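Long-range contact in glia-derived nexin (Homo sapiens, PDB 4DY0), which inhibits serine proteases such as thrombin, trypsin and urokinase, binds heparin, and promotes neurite extension by blocking thrombin: residues A[256-261]-A[359-364]. Sequence-based numbering, arbitrary orientation.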
loop_
_atom_site.group_PDB
_atom_site.type_symbol
_atom_site.label_atom_id
_atom_site.label_comp_id
_atom_site.label_asym_id
_atom_site.label_seq_id
_atom_site.Cartn_x
_atom_site.Cartn_y
_atom_site.Cartn_z
ATOM N N LYS A 256 8.082 3.043 -13.570
ATOM C CA LYS A 256 8.462 3.715 -14.807
ATOM C C LYS A 256 7.347 4.648 -15.263
ATOM O O LYS A 256 7.605 5.771 -15.701
ATOM C CB LYS A 256 8.800 2.703 -15.900
ATOM C CG LYS A 256 10.069 1.913 -15.633
ATOM N N THR A 257 6.111 4.175 -15.153
ATOM C CA THR A 257 4.942 4.963 -15.517
ATOM C C THR A 257 4.909 6.240 -14.691
ATOM O O THR A 257 4.721 7.334 -15.222
ATOM C CB THR A 257 3.637 4.174 -15.270
ATOM O OG1 THR A 257 3.767 2.844 -15.788
ATOM C CG2 THR A 257 2.453 4.864 -15.934
ATOM N N ILE A 258 5.094 6.094 -13.383
ATOM C CA ILE A 258 5.122 7.244 -12.490
ATOM C C ILE A 258 6.245 8.209 -12.875
ATOM O O ILE A 258 6.054 9.426 -12.864
ATOM C CB ILE A 258 5.296 6.813 -11.025
ATOM C CG1 ILE A 258 4.157 5.886 -10.607
ATOM C CG2 ILE A 258 5.380 8.034 -10.113
ATOM C CD1 ILE A 258 4.240 5.447 -9.165
ATOM N N ASP A 259 7.413 7.667 -13.211
ATOM C CA ASP A 259 8.522 8.493 -13.681
ATOM C C ASP A 259 8.129 9.198 -14.972
ATOM O O ASP A 259 8.463 10.357 -15.192
ATOM C CB ASP A 259 9.777 7.649 -13.912
ATOM C CG ASP A 259 10.331 7.063 -12.628
ATOM O OD1 ASP A 259 9.891 7.483 -11.537
ATOM O OD2 ASP A 259 11.211 6.179 -12.710
ATOM N N SER A 260 7.406 8.491 -15.826
ATOM C CA SER A 260 6.951 9.068 -17.076
ATOM C C SER A 260 6.026 10.255 -16.807
ATOM O O SER A 260 6.156 11.298 -17.442
ATOM C CB SER A 260 6.250 8.012 -17.930
ATOM O OG SER A 260 5.817 8.561 -19.159
ATOM N N TRP A 261 5.102 10.100 -15.859
ATOM C CA TRP A 261 4.201 11.195 -15.512
ATOM C C TRP A 261 5.009 12.410 -15.084
ATOM O O TRP A 261 4.731 13.531 -15.504
ATOM C CB TRP A 261 3.223 10.808 -14.394
ATOM C CG TRP A 261 2.277 9.692 -14.737
ATOM C CD1 TRP A 261 2.058 9.149 -15.971
ATOM C CD2 TRP A 261 1.400 9.003 -13.836
ATOM N NE1 TRP A 261 1.116 8.153 -15.889
ATOM C CE2 TRP A 261 0.694 8.045 -14.590
ATOM C CE3 TRP A 261 1.150 9.098 -12.462
ATOM C CZ2 TRP A 261 -0.248 7.189 -14.017
ATOM C CZ3 TRP A 261 0.216 8.250 -11.896
ATOM C CH2 TRP A 261 -0.471 7.307 -12.672
ATOM N N LEU A 359 -7.633 5.708 -10.151
ATOM C CA LEU A 359 -6.447 5.149 -9.530
ATOM C C LEU A 359 -5.746 6.244 -8.742
ATOM O O LEU A 359 -5.741 7.401 -9.151
ATOM C CB LEU A 359 -5.495 4.628 -10.605
ATOM C CG LEU A 359 -4.219 3.953 -10.101
ATOM C CD1 LEU A 359 -4.476 2.478 -9.873
ATOM C CD2 LEU A 359 -3.087 4.145 -11.093
ATOM N N PHE A 360 -5.146 5.889 -7.613
ATOM C CA PHE A 360 -4.354 6.865 -6.887
ATOM C C PHE A 360 -3.117 6.253 -6.255
ATOM O O PHE A 360 -3.118 5.076 -5.879
ATOM C CB PHE A 360 -5.199 7.613 -5.848
ATOM C CG PHE A 360 -5.437 6.847 -4.583
ATOM C CD1 PHE A 360 -6.613 6.142 -4.394
ATOM C CD2 PHE A 360 -4.493 6.854 -3.562
ATOM C CE1 PHE A 360 -6.837 5.441 -3.213
ATOM C CE2 PHE A 360 -4.711 6.159 -2.384
ATOM C CZ PHE A 360 -5.883 5.453 -2.208
ATOM N N PHE A 361 -2.061 7.060 -6.174
ATOM C CA PHE A 361 -0.831 6.692 -5.487
ATOM C C PHE A 361 -0.599 7.666 -4.350
ATOM O O PHE A 361 -0.990 8.827 -4.432
ATOM C CB PHE A 361 0.377 6.820 -6.419
ATOM C CG PHE A 361 0.432 5.800 -7.508
ATOM C CD1 PHE A 361 0.067 6.132 -8.801
ATOM C CD2 PHE A 361 0.885 4.516 -7.251
ATOM C CE1 PHE A 361 0.133 5.196 -9.815
ATOM C CE2 PHE A 361 0.955 3.575 -8.258
ATOM C CZ PHE A 361 0.576 3.914 -9.544
ATOM N N ILE A 362 0.060 7.195 -3.302
ATOM C CA ILE A 362 0.656 8.073 -2.314
ATOM C C ILE A 362 2.156 7.824 -2.383
ATOM O O ILE A 362 2.616 6.711 -2.141
ATOM C CB ILE A 362 0.137 7.792 -0.887
ATOM C CG1 ILE A 362 -1.353 8.096 -0.794
ATOM C CG2 ILE A 362 0.894 8.636 0.137
ATOM C CD1 ILE A 362 -1.665 9.565 -0.928
ATOM N N ARG A 363 2.913 8.858 -2.728
ATOM C CA ARG A 363 4.338 8.704 -2.978
ATOM C C ARG A 363 5.187 9.506 -1.993
ATOM O O ARG A 363 4.891 10.665 -1.701
ATOM C CB ARG A 363 4.649 9.141 -4.409
ATOM C CG ARG A 363 6.045 8.816 -4.897
ATOM C CD ARG A 363 6.137 9.043 -6.404
ATOM N NE ARG A 363 7.421 8.618 -6.950
ATOM C CZ ARG A 363 8.463 9.427 -7.125
ATOM N NH1 ARG A 363 9.597 8.956 -7.628
ATOM N NH2 ARG A 363 8.369 10.708 -6.793
ATOM N N HIS A 364 6.235 8.873 -1.478
ATOM C CA HIS A 364 7.257 9.570 -0.713
ATOM C C HIS A 364 8.363 9.923 -1.696
ATOM O O HIS A 364 9.158 9.071 -2.090
ATOM C CB HIS A 364 7.786 8.682 0.414
ATOM C CG HIS A 364 8.737 9.376 1.340
ATOM N ND1 HIS A 364 10.101 9.176 1.294
ATOM C CD2 HIS A 364 8.522 10.262 2.342
ATOM C CE1 HIS A 364 10.684 9.911 2.223
ATOM N NE2 HIS A 364 9.749 10.581 2.873
#
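Ile258 sets the tip of its longer branch squarely on Phe361: CD1 stands 3.8 Å from the centroid of the Phe361 ring and 8° off the ring normal, a CH-pi contact over the middle of one face. Its other branch, CG2, anti to the backbone N, lies alongside the extended stem of Arg363, 3.8 Å from NE of Arg363, so the two branches of Ile258 together occupy the one groove between Phe361 and Arg363. On the Leu359 side the six-membered ring of Trp261 closes in, its CH2 reaching the edge of the Phe361 ring at 3.6 Å from CE1. The two ring planes meet at 63°, an oblique pairing, while CD2 of Leu359 approaches the edge of Trp261 at a looser 4.4 Å from CH2. Trp261 is anchored from beyond by a hydrogen bond from NE1 to Tyr220 and a stack on Phe222. At the other end Asp259 OD1 and Arg363 NH1 are 4.2 Å apart, with the oxygen well out of the guanidinium plane; any attraction is of charge alone, and Arg363 NH2 hydrogen-bonds to OD1 of Asn365. No hydrogen bond joins the two segments. Strand 358-364 pairs antiparallel with both strand 232-239 and strand 369-376, and the helix axis crosses it at 85°, 12.0 Å away: a short helix packed crosswise on sheet B of the serpin fold.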